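Local coordinates for TetR-family transcriptional regulator (Pectobacterium atrosepticum, PDB 2HYT), which probably binds regulatory DNA through an N-terminal helix-turn-helix motif and acts as a dimeric, all-helical transcription factor, at residues 73-78 and 90-95; 96-101 and 176-181; 131-136 and 149-154; 62-67 and 106-111. All coordinates share one frame; numbering follows the deposited sequence.

Contact 1. Residues 73-78 and 90-95; sequences ERLQAI and RCRCRA. With EDO (1,2-ethanediol), chain B; EDO (1,2-ethanediol), chain D.
The guanidinium of Arg92 lies with one face over the backbone carbonyl carbon of Leu75, while its edge is taken up by polar partners lying in its plane. There an ethanediol, probably left from crystallisation, receives a nearly straight bond from Arg92 NE to its O1 (2.9 Å, 166°), and a water accepts from Arg92 NH1. That water donates in turn to Gln76 OE1, bridging two groups whose planes stand 78° apart; Gln76 NE2 is held by Asp80. Arg92 NH1 is also hydrogen-bonded to Ser79 and NH2 to Ser131. A second ethanediol O1 edges the Arg74 guanidinium, whose NH2 pairs with Glu102. CG of Arg92 is anti to the backbone N and its chain extended, which lays CD against Leu75 O at 3.3 Å. A long, flexible arginine suits this place, its methylenes packing while its end collects polar partners. Helices 56-81 and 85-98, neighbours in the chain, form an antiparallel hairpin here, their short axes 8.9 Å apart and 156° from parallel. Between them Ile78 CG2 lies 3.6 Å from Arg92 N, and Leu75 CD2 4.0 Å from Ala95 CB. Ile78 CD1 presses on Ala95 CB at 3.3 Å, where a methyl side chain lets the helices approach.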
# COMPACT_ATOMS: atom_id res chain seq x y z
N GLU A 73 -12.89 14.76 1.44
CA GLU A 73 -13.88 15.71 1.96
C GLU A 73 -14.82 15.03 2.96
O GLU A 73 -15.09 15.57 4.04
CB GLU A 73 -14.70 16.29 0.81
CG GLU A 73 -15.72 17.31 1.23
CD GLU A 73 -16.31 18.07 0.04
OE1 GLU A 73 -15.57 18.27 -0.95
OE2 GLU A 73 -17.49 18.47 0.12
N ARG A 74 -15.27 13.84 2.60
CA ARG A 74 -16.22 13.10 3.44
C ARG A 74 -15.59 12.70 4.80
O ARG A 74 -16.18 12.81 5.89
CB ARG A 74 -16.70 11.85 2.70
CG ARG A 74 -17.67 12.15 1.58
CD ARG A 74 -17.99 10.87 0.79
NE ARG A 74 -18.59 9.84 1.63
CZ ARG A 74 -18.82 8.59 1.24
NH1 ARG A 74 -18.50 8.18 0.04
NH2 ARG A 74 -19.34 7.73 2.10
N LEU A 75 -14.34 12.26 4.72
CA LEU A 75 -13.63 11.81 5.88
C LEU A 75 -13.25 12.97 6.81
O LEU A 75 -13.39 12.85 8.04
CB LEU A 75 -12.39 11.02 5.46
CG LEU A 75 -12.72 9.70 4.79
CD1 LEU A 75 -11.48 9.27 4.01
CD2 LEU A 75 -13.21 8.63 5.78
N GLN A 76 -12.77 14.08 6.23
CA GLN A 76 -12.45 15.26 7.02
C GLN A 76 -13.71 15.75 7.74
O GLN A 76 -13.63 16.15 8.92
CB GLN A 76 -11.90 16.34 6.12
CG GLN A 76 -11.53 17.65 6.86
CD GLN A 76 -10.34 17.47 7.78
OE1 GLN A 76 -9.29 16.93 7.37
NE2 GLN A 76 -10.48 17.94 9.01
N ALA A 77 -14.86 15.69 7.08
CA ALA A 77 -16.11 16.11 7.70
C ALA A 77 -16.53 15.29 8.92
O ALA A 77 -17.15 15.82 9.85
CB ALA A 77 -17.22 16.14 6.70
N ILE A 78 -16.24 14.00 8.92
CA ILE A 78 -16.55 13.18 10.06
C ILE A 78 -15.78 13.68 11.27
O ILE A 78 -16.36 13.84 12.37
CB ILE A 78 -16.22 11.69 9.78
CG1 ILE A 78 -17.18 11.11 8.75
CG2 ILE A 78 -16.21 10.89 11.11
CD1 ILE A 78 -16.78 9.70 8.22
N ARG A 90 -12.15 7.42 15.52
CA ARG A 90 -12.58 6.00 15.30
C ARG A 90 -13.59 5.95 14.17
O ARG A 90 -13.52 5.07 13.31
CB ARG A 90 -13.21 5.40 16.56
CG ARG A 90 -12.18 5.16 17.67
CD ARG A 90 -12.84 4.58 18.95
NE ARG A 90 -13.73 3.47 18.69
CZ ARG A 90 -14.76 3.10 19.44
NH1 ARG A 90 -15.05 3.74 20.56
NH2 ARG A 90 -15.52 2.08 19.06
N CYS A 91 -14.54 6.87 14.17
CA CYS A 91 -15.58 6.89 13.16
C CYS A 91 -15.01 7.14 11.77
O CYS A 91 -15.44 6.51 10.83
CB CYS A 91 -16.60 7.95 13.50
SG CYS A 91 -17.99 7.96 12.42
N ARG A 92 -14.04 8.05 11.67
CA ARG A 92 -13.38 8.35 10.41
C ARG A 92 -12.62 7.11 9.89
O ARG A 92 -12.70 6.75 8.69
CB ARG A 92 -12.43 9.50 10.61
CG ARG A 92 -11.63 9.85 9.41
CD ARG A 92 -10.96 11.18 9.59
NE ARG A 92 -9.82 11.32 8.69
CZ ARG A 92 -9.17 12.45 8.51
NH1 ARG A 92 -9.53 13.56 9.13
NH2 ARG A 92 -8.13 12.45 7.66
N CYS A 93 -11.87 6.48 10.79
CA CYS A 93 -11.15 5.27 10.41
C CYS A 93 -12.11 4.16 9.95
O CYS A 93 -11.88 3.51 8.89
CB CYS A 93 -10.24 4.77 11.52
SG CYS A 93 -8.86 5.85 11.94
N ARG A 94 -13.19 3.93 10.70
CA ARG A 94 -14.17 2.92 10.29
C ARG A 94 -14.82 3.27 8.95
O ARG A 94 -15.08 2.41 8.12
CB ARG A 94 -15.25 2.79 11.34
CG ARG A 94 -14.78 2.11 12.60
CD ARG A 94 -15.96 1.71 13.50
NE ARG A 94 -16.82 2.85 13.86
CZ ARG A 94 -16.73 3.55 14.99
NH1 ARG A 94 -15.84 3.26 15.93
NH2 ARG A 94 -17.57 4.56 15.18
N ALA A 95 -15.10 4.56 8.75
CA ALA A 95 -15.75 5.03 7.52
C ALA A 95 -14.90 4.74 6.27
O ALA A 95 -15.42 4.35 5.21
CB ALA A 95 -16.08 6.51 7.63
C1 EDO B . -8.81 7.86 6.79
O1 EDO B . -8.90 9.30 6.88
C2 EDO B . -7.61 7.51 5.91
O2 EDO B . -6.36 7.82 6.58
C1 EDO D . -16.71 9.24 -3.61
O1 EDO D . -17.32 9.69 -2.40
C2 EDO D . -17.83 8.66 -4.47
O2 EDO D . -17.56 7.31 -4.84
O HOH W 1 -7.61 15.90 9.16

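Contact 2. Residues 96-101 and 176-181; sequences YLEMAL and ARLAQG. With EDO (1,2-ethanediol), chain E.
Leu178 reaches from helix 174-190 toward Leu97, Glu98 and Leu101, and nearly all of the contact is apolar. Its CG stands anti to the backbone N (chi1 172°), and the two methyls then divide the work. CD1 sits against Leu97, 3.7 Å from its CB and 3.6 Å from its carbonyl carbon; CD2 turns to Leu101 and meets CD1 there at 3.4 Å, a tight fit between obliquely placed side chains. A branched leucine suits this place because its forked end can touch Leu97 and Leu101 at once. Leu97 CD1 in turn approaches the backbone of Gly181, 3.9 Å from its carbonyl carbon, where no side chain stands in the way.

The polar component lies at the margin. Glu98 lends its CG to Leu178 CD2 at 4.1 Å, while its OE1 accepts a bond of 3.0 Å from O2 of an ethanediol, probably from the crystallisation liquor. Behind the contact, Leu97 also packs on Val182 and Leu185, and Leu101 on Ile168, joining segment 96-101 to helices 150-170 and 174-190. With no hydrogen bond between the segments, attachment here probably rests on close fit and burial of apolar surface, and the carboxylate can remain at the exposed border without needing a partner across the interface.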
# COMPACT_ATOMS: atom_id res chain seq x y z
N TYR A 96 -13.58 4.83 6.41
CA TYR A 96 -12.67 4.48 5.35
C TYR A 96 -12.86 3.01 4.91
O TYR A 96 -12.88 2.69 3.69
CB TYR A 96 -11.23 4.74 5.77
CG TYR A 96 -10.27 4.60 4.64
CD1 TYR A 96 -9.79 3.33 4.28
CD2 TYR A 96 -9.84 5.70 3.91
CE1 TYR A 96 -8.90 3.20 3.21
CE2 TYR A 96 -8.95 5.56 2.85
CZ TYR A 96 -8.49 4.28 2.50
OH TYR A 96 -7.60 4.04 1.48
N LEU A 97 -12.98 2.13 5.88
CA LEU A 97 -13.25 0.73 5.59
C LEU A 97 -14.65 0.51 5.01
O LEU A 97 -14.83 -0.28 4.08
CB LEU A 97 -13.09 -0.13 6.84
CG LEU A 97 -11.70 -0.13 7.49
CD1 LEU A 97 -11.63 -1.21 8.57
CD2 LEU A 97 -10.58 -0.33 6.45
N GLU A 98 -15.63 1.20 5.59
CA GLU A 98 -17.04 1.12 5.11
C GLU A 98 -17.14 1.55 3.64
O GLU A 98 -17.94 0.98 2.88
CB GLU A 98 -17.94 1.99 5.98
CG GLU A 98 -18.13 1.41 7.35
CD GLU A 98 -18.75 2.35 8.36
OE1 GLU A 98 -18.86 3.58 8.12
OE2 GLU A 98 -19.11 1.83 9.44
N MSE A 99 -16.31 2.51 3.22
CA MSE A 99 -16.27 2.93 1.82
C MSE A 99 -15.87 1.82 0.87
O MSE A 99 -16.22 1.87 -0.32
CB MSE A 99 -15.31 4.08 1.69
CG MSE A 99 -15.89 5.31 2.08
SE MSE A 99 -14.50 6.75 2.14
CE MSE A 99 -15.72 8.08 2.63
N ALA A 100 -15.16 0.79 1.35
CA ALA A 100 -14.73 -0.32 0.50
C ALA A 100 -15.90 -1.16 -0.02
O ALA A 100 -15.71 -2.00 -0.90
CB ALA A 100 -13.77 -1.22 1.24
N LEU A 101 -17.09 -0.97 0.54
CA LEU A 101 -18.29 -1.68 0.05
C LEU A 101 -19.16 -0.79 -0.83
O LEU A 101 -20.17 -1.27 -1.37
CB LEU A 101 -19.10 -2.22 1.20
CG LEU A 101 -18.40 -3.27 2.10
CD1 LEU A 101 -19.39 -3.85 3.14
CD2 LEU A 101 -17.74 -4.37 1.27
N ALA A 176 -19.05 -9.40 5.39
CA ALA A 176 -18.40 -10.19 6.45
C ALA A 176 -17.01 -9.62 6.76
O ALA A 176 -16.66 -9.37 7.93
CB ALA A 176 -18.29 -11.63 6.05
N ARG A 177 -16.21 -9.41 5.72
CA ARG A 177 -14.85 -8.88 5.89
C ARG A 177 -14.89 -7.50 6.53
O ARG A 177 -14.05 -7.18 7.39
CB ARG A 177 -14.11 -8.82 4.56
CG ARG A 177 -13.75 -10.19 4.05
CD ARG A 177 -12.69 -10.14 3.01
NE ARG A 177 -12.31 -11.50 2.67
CZ ARG A 177 -11.31 -11.84 1.86
NH1 ARG A 177 -10.60 -10.93 1.26
NH2 ARG A 177 -11.05 -13.13 1.62
N LEU A 178 -15.82 -6.66 6.11
CA LEU A 178 -15.92 -5.33 6.76
C LEU A 178 -16.06 -5.39 8.30
O LEU A 178 -15.37 -4.67 9.03
CB LEU A 178 -17.04 -4.48 6.12
CG LEU A 178 -17.39 -3.16 6.80
CD1 LEU A 178 -16.16 -2.22 6.85
CD2 LEU A 178 -18.57 -2.46 6.13
N ALA A 179 -16.98 -6.22 8.80
CA ALA A 179 -17.16 -6.37 10.24
C ALA A 179 -15.88 -6.85 10.94
O ALA A 179 -15.47 -6.37 12.00
CB ALA A 179 -18.31 -7.37 10.49
N GLN A 180 -15.23 -7.83 10.32
CA GLN A 180 -13.95 -8.36 10.83
C GLN A 180 -12.88 -7.30 10.84
O GLN A 180 -12.12 -7.18 11.80
CB GLN A 180 -13.49 -9.55 9.99
CG GLN A 180 -14.41 -10.76 10.14
CD GLN A 180 -14.09 -11.85 9.20
OE1 GLN A 180 -13.71 -11.61 8.04
NE2 GLN A 180 -14.24 -13.11 9.68
N GLY A 181 -12.80 -6.54 9.76
CA GLY A 181 -11.83 -5.45 9.68
C GLY A 181 -12.01 -4.39 10.74
O GLY A 181 -11.05 -3.94 11.39
C1 EDO E . -18.90 6.67 4.67
O1 EDO E . -19.09 7.84 5.49
C2 EDO E . -18.74 5.39 5.46
O2 EDO E . -20.02 4.78 5.65

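Contact 3. Residues 131-136 and 149-154; sequences SMQRLI and DPQALA
Gln133 and Gln151 meet at their amide ends with the two planes turned 78° apart. Gln151 NE2 donates to Gln133 OE1 at 2.9 Å with an N-H...O angle of 160°; the acceptor lies close to the plane of the Gln151 amide, whereas the donor is tilted 26° from the Gln133 carbonyl plane. Gln133 is fully extended, CG anti to the backbone N, which carries its amide across to the other helix and lays CG obliquely over Pro150 CB at 3.7 Å. Glutamine suits both sites, with methylenes to pack and an amide to bond.

Beyond the amides, the Ile136 and Leu153 side chains stand roughly perpendicular, CG2 against CD2 at 3.8 Å. Ala154 CB fits 3.5 Å from Gln133 N, the small residue admitting the helices to an axis separation of 8.2 Å. Asp149 is the N-cap of helix 150-170: OD2 accepts from Ala152 N at 3.0 Å, and Pro150 suits the first turn, where its nitrogen need not donate.

The joint therefore binds helices 122-141 and 150-170 within the subunit and also faces its partner: Gln151 OE1 accepts from Trp167 NE1 of the second subunit, leaving each end of one amide with its own task, NE2 within the chain and OE1 across the dimer.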
# COMPACT_ATOMS: atom_id res chain seq x y z
N SER A 131 -3.35 14.61 5.95
CA SER A 131 -4.68 14.85 6.53
C SER A 131 -4.80 14.12 7.86
O SER A 131 -5.20 14.69 8.87
CB SER A 131 -5.77 14.40 5.59
OG SER A 131 -7.04 14.65 6.15
N MSE A 132 -4.45 12.84 7.89
CA MSE A 132 -4.51 12.10 9.14
C MSE A 132 -3.54 12.67 10.18
O MSE A 132 -3.84 12.69 11.37
CB MSE A 132 -4.24 10.62 8.88
CG MSE A 132 -4.16 9.79 10.13
SE MSE A 132 -5.84 9.78 11.08
CE MSE A 132 -7.05 8.81 9.84
N GLN A 133 -2.38 13.13 9.73
CA GLN A 133 -1.39 13.76 10.61
C GLN A 133 -1.99 14.95 11.38
O GLN A 133 -1.75 15.10 12.58
CB GLN A 133 -0.17 14.24 9.80
CG GLN A 133 0.89 14.90 10.63
CD GLN A 133 2.02 15.38 9.76
OE1 GLN A 133 2.14 14.95 8.60
NE2 GLN A 133 2.84 16.26 10.31
N ARG A 134 -2.76 15.80 10.69
CA ARG A 134 -3.41 16.97 11.33
C ARG A 134 -4.28 16.50 12.49
O ARG A 134 -4.25 17.05 13.61
CB ARG A 134 -4.29 17.74 10.36
CG ARG A 134 -3.54 18.59 9.35
CD ARG A 134 -4.51 19.43 8.52
NE ARG A 134 -5.12 18.65 7.44
CZ ARG A 134 -6.35 18.84 6.95
NH1 ARG A 134 -7.15 19.79 7.42
NH2 ARG A 134 -6.78 18.07 5.97
N LEU A 135 -5.05 15.45 12.23
CA LEU A 135 -5.92 14.91 13.27
C LEU A 135 -5.12 14.29 14.46
O LEU A 135 -5.42 14.52 15.62
CB LEU A 135 -6.87 13.90 12.63
CG LEU A 135 -7.85 13.21 13.59
CD1 LEU A 135 -8.69 14.21 14.37
CD2 LEU A 135 -8.77 12.24 12.78
N ILE A 136 -4.14 13.44 14.16
CA ILE A 136 -3.29 12.86 15.20
C ILE A 136 -2.59 13.92 16.04
O ILE A 136 -2.55 13.79 17.25
CB ILE A 136 -2.29 11.86 14.57
CG1 ILE A 136 -3.06 10.70 14.01
CG2 ILE A 136 -1.25 11.43 15.58
CD1 ILE A 136 -3.76 9.85 15.08
N ASP A 149 5.39 10.72 16.99
CA ASP A 149 5.50 11.63 15.88
C ASP A 149 4.21 11.54 15.07
O ASP A 149 3.85 10.47 14.60
CB ASP A 149 6.69 11.31 14.97
CG ASP A 149 6.79 12.28 13.83
OD1 ASP A 149 7.07 13.49 14.09
OD2 ASP A 149 6.55 11.87 12.69
N PRO A 150 3.51 12.66 14.91
CA PRO A 150 2.28 12.62 14.16
C PRO A 150 2.37 12.03 12.77
O PRO A 150 1.50 11.27 12.38
CB PRO A 150 1.81 14.10 14.14
CG PRO A 150 2.43 14.70 15.25
CD PRO A 150 3.75 14.01 15.44
N GLN A 151 3.41 12.39 12.01
CA GLN A 151 3.52 11.93 10.63
C GLN A 151 3.78 10.41 10.57
O GLN A 151 3.22 9.70 9.74
CB GLN A 151 4.58 12.65 9.85
CG GLN A 151 4.38 12.49 8.34
CD GLN A 151 5.23 13.44 7.55
OE1 GLN A 151 6.37 13.13 7.25
NE2 GLN A 151 4.70 14.63 7.25
N ALA A 152 4.67 9.96 11.44
CA ALA A 152 4.94 8.51 11.56
C ALA A 152 3.69 7.71 11.90
O ALA A 152 3.38 6.74 11.26
CB ALA A 152 6.01 8.27 12.63
N LEU A 153 2.93 8.18 12.88
CA LEU A 153 1.74 7.48 13.32
C LEU A 153 0.68 7.53 12.25
O LEU A 153 0.03 6.54 11.99
CB LEU A 153 1.25 8.05 14.63
CG LEU A 153 0.06 7.38 15.23
CD1 LEU A 153 0.24 5.83 15.31
CD2 LEU A 153 -0.21 7.95 16.63
N ALA A 154 0.56 8.66 11.56
CA ALA A 154 -0.40 8.77 10.46
C ALA A 154 -0.07 7.81 9.34
O ALA A 154 -0.96 7.23 8.75
CB ALA A 154 -0.53 10.21 9.95

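Contact 4. Residues 62-67 and 106-111; sequences AVVEQI and QRIVLR
Ile108 presents its CG2 methyl to three side chains of helix 56-81, and the torsions of these branched residues decide which methyls meet. With CG1 of Ile108 beside the backbone N (chi1 -62°), CG2 is left anti to that nitrogen and points across the interface. It meets Val63 CG1 at 3.9 Å and Ile67 CD1 at 3.8 Å, both side chains roughly perpendicular to that of Ile108. Val64 lies alongside, pointing the other way, its CG2 at a looser 4.2 Å.

Ile67 has the same first torsion, chi1 -65°, but uses both branches: the extended CG1 arm carries CD1 to Ile108, while CG2 lies 3.8 Å from Val109 CG2, the two side chains side by side with reversed headings. Beta-branched residues suit such a site, since each has two branches leaving CB and few rotamers open to it in a helix. No hydrogen bond joins the segments; the contact is wholly aliphatic.

The short axes are 10.2 Å apart and steeply crossed, at 103°, and segment 106-111 contains a wider pi-type turn. Around this buried crossing, helix 7-28 packs through Leu18 on Val63 of helix 56-81, while helix 103-117 touches Tyr30 through Ile108 and helix 150-170 through Leu110.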
# COMPACT_ATOMS: atom_id res chain seq x y z
N ALA A 62 -7.71 10.10 -13.88
CA ALA A 62 -8.42 11.33 -13.67
C ALA A 62 -9.69 11.11 -12.84
O ALA A 62 -10.05 11.94 -12.04
CB ALA A 62 -8.75 12.01 -15.02
N VAL A 63 -10.40 10.02 -13.11
CA VAL A 63 -11.56 9.59 -12.34
C VAL A 63 -11.15 9.34 -10.89
O VAL A 63 -11.83 9.82 -9.97
CB VAL A 63 -12.18 8.35 -12.95
CG1 VAL A 63 -13.15 7.69 -11.99
CG2 VAL A 63 -12.88 8.71 -14.33
N VAL A 64 -10.07 8.59 -10.71
CA VAL A 64 -9.56 8.30 -9.35
C VAL A 64 -9.23 9.59 -8.56
O VAL A 64 -9.64 9.72 -7.40
CB VAL A 64 -8.37 7.35 -9.40
CG1 VAL A 64 -7.62 7.34 -8.08
CG2 VAL A 64 -8.83 5.93 -9.81
N GLU A 65 -8.56 10.54 -9.20
CA GLU A 65 -8.27 11.82 -8.58
C GLU A 65 -9.54 12.50 -8.04
O GLU A 65 -9.55 13.02 -6.92
CB GLU A 65 -7.53 12.73 -9.54
CG GLU A 65 -7.29 14.13 -9.03
CD GLU A 65 -6.55 15.01 -10.02
OE1 GLU A 65 -6.84 14.94 -11.25
OE2 GLU A 65 -5.73 15.83 -9.56
N GLN A 66 -10.63 12.49 -8.83
CA GLN A 66 -11.88 13.10 -8.40
C GLN A 66 -12.49 12.34 -7.23
O GLN A 66 -12.93 12.93 -6.26
CB GLN A 66 -12.92 13.08 -9.49
CG GLN A 66 -12.92 14.22 -10.42
CD GLN A 66 -14.24 14.29 -11.18
OE1 GLN A 66 -14.91 13.27 -11.36
NE2 GLN A 66 -14.64 15.49 -11.56
N ILE A 67 -12.53 11.03 -7.36
CA ILE A 67 -13.03 10.19 -6.30
C ILE A 67 -12.23 10.42 -5.01
O ILE A 67 -12.83 10.56 -3.94
CB ILE A 67 -13.02 8.71 -6.67
CG1 ILE A 67 -13.99 8.45 -7.82
CG2 ILE A 67 -13.43 7.86 -5.49
CD1 ILE A 67 -13.94 6.99 -8.42
N GLN A 106 -15.31 0.51 -4.34
CA GLN A 106 -14.95 -0.87 -4.39
C GLN A 106 -14.36 -1.24 -5.73
O GLN A 106 -13.37 -1.96 -5.82
CB GLN A 106 -16.19 -1.72 -4.10
CG GLN A 106 -15.95 -3.17 -4.12
CD GLN A 106 -17.25 -3.94 -3.92
OE1 GLN A 106 -18.19 -3.80 -4.72
NE2 GLN A 106 -17.34 -4.66 -2.82
N ARG A 107 -15.04 -0.83 -6.80
CA ARG A 107 -14.69 -1.27 -8.13
C ARG A 107 -13.60 -0.41 -8.73
O ARG A 107 -12.50 -0.90 -9.00
CB ARG A 107 -15.93 -1.27 -8.98
CG ARG A 107 -16.84 -2.47 -8.63
CD ARG A 107 -17.93 -2.63 -9.68
NE ARG A 107 -18.93 -1.58 -9.56
CZ ARG A 107 -19.86 -1.29 -10.47
NH1 ARG A 107 -19.93 -1.94 -11.63
NH2 ARG A 107 -20.74 -0.32 -10.21
N ILE A 108 -13.88 0.89 -8.87
CA ILE A 108 -12.96 1.79 -9.58
C ILE A 108 -11.61 1.96 -8.86
O ILE A 108 -10.55 1.88 -9.47
CB ILE A 108 -13.59 3.16 -9.81
CG1 ILE A 108 -14.83 3.03 -10.70
CG2 ILE A 108 -12.54 4.13 -10.42
CD1 ILE A 108 -14.51 2.49 -12.09
N VAL A 109 -11.65 2.18 -7.54
CA VAL A 109 -10.45 2.46 -6.76
C VAL A 109 -9.80 1.16 -6.31
O VAL A 109 -8.63 0.94 -6.53
CB VAL A 109 -10.75 3.37 -5.56
CG1 VAL A 109 -9.52 3.55 -4.63
CG2 VAL A 109 -11.31 4.72 -6.00
N LEU A 110 -10.55 0.27 -5.65
CA LEU A 110 -9.93 -0.86 -4.96
C LEU A 110 -9.70 -2.09 -5.79
O LEU A 110 -8.99 -3.02 -5.35
CB LEU A 110 -10.73 -1.17 -3.68
CG LEU A 110 -10.84 -0.05 -2.64
CD1 LEU A 110 -11.85 -0.45 -1.57
CD2 LEU A 110 -9.48 0.27 -1.99
N ARG A 111 -10.28 -2.12 -6.99
CA ARG A 111 -10.10 -3.22 -7.94
C ARG A 111 -9.38 -2.69 -9.21
O ARG A 111 -8.26 -3.09 -9.55
CB ARG A 111 -11.44 -3.89 -8.23
CG ARG A 111 -11.95 -4.66 -7.01
CD ARG A 111 -13.23 -5.34 -7.34
NE ARG A 111 -13.81 -5.98 -6.16
CZ ARG A 111 -15.05 -6.45 -6.10
NH1 ARG A 111 -15.85 -6.42 -7.16
NH2 ARG A 111 -15.50 -6.97 -4.96

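Helix 56-81 runs through contacts 4 and 1 in turn, its earlier part crossing helix 103-117 and its later part pairing with helix 85-98; their centres are about 18 Å apart. Contact 2 continues along helix 85-98, about 13 Å from contact 1 between centres, and touches it where Met99 packs on Arg74 and Leu75. It also meets contact 4 through Ala100 and Gln106, and the segments of these two alternate along the chain. Contact 3 lies about 24 Å from contact 4, centre to centre, yet joins contact 1 through Arg92 and Ser131. Contacts 2 and 3 both reach the second subunit, so this continuous helical framework probably connects the predicted DNA-binding end with the dimer interface.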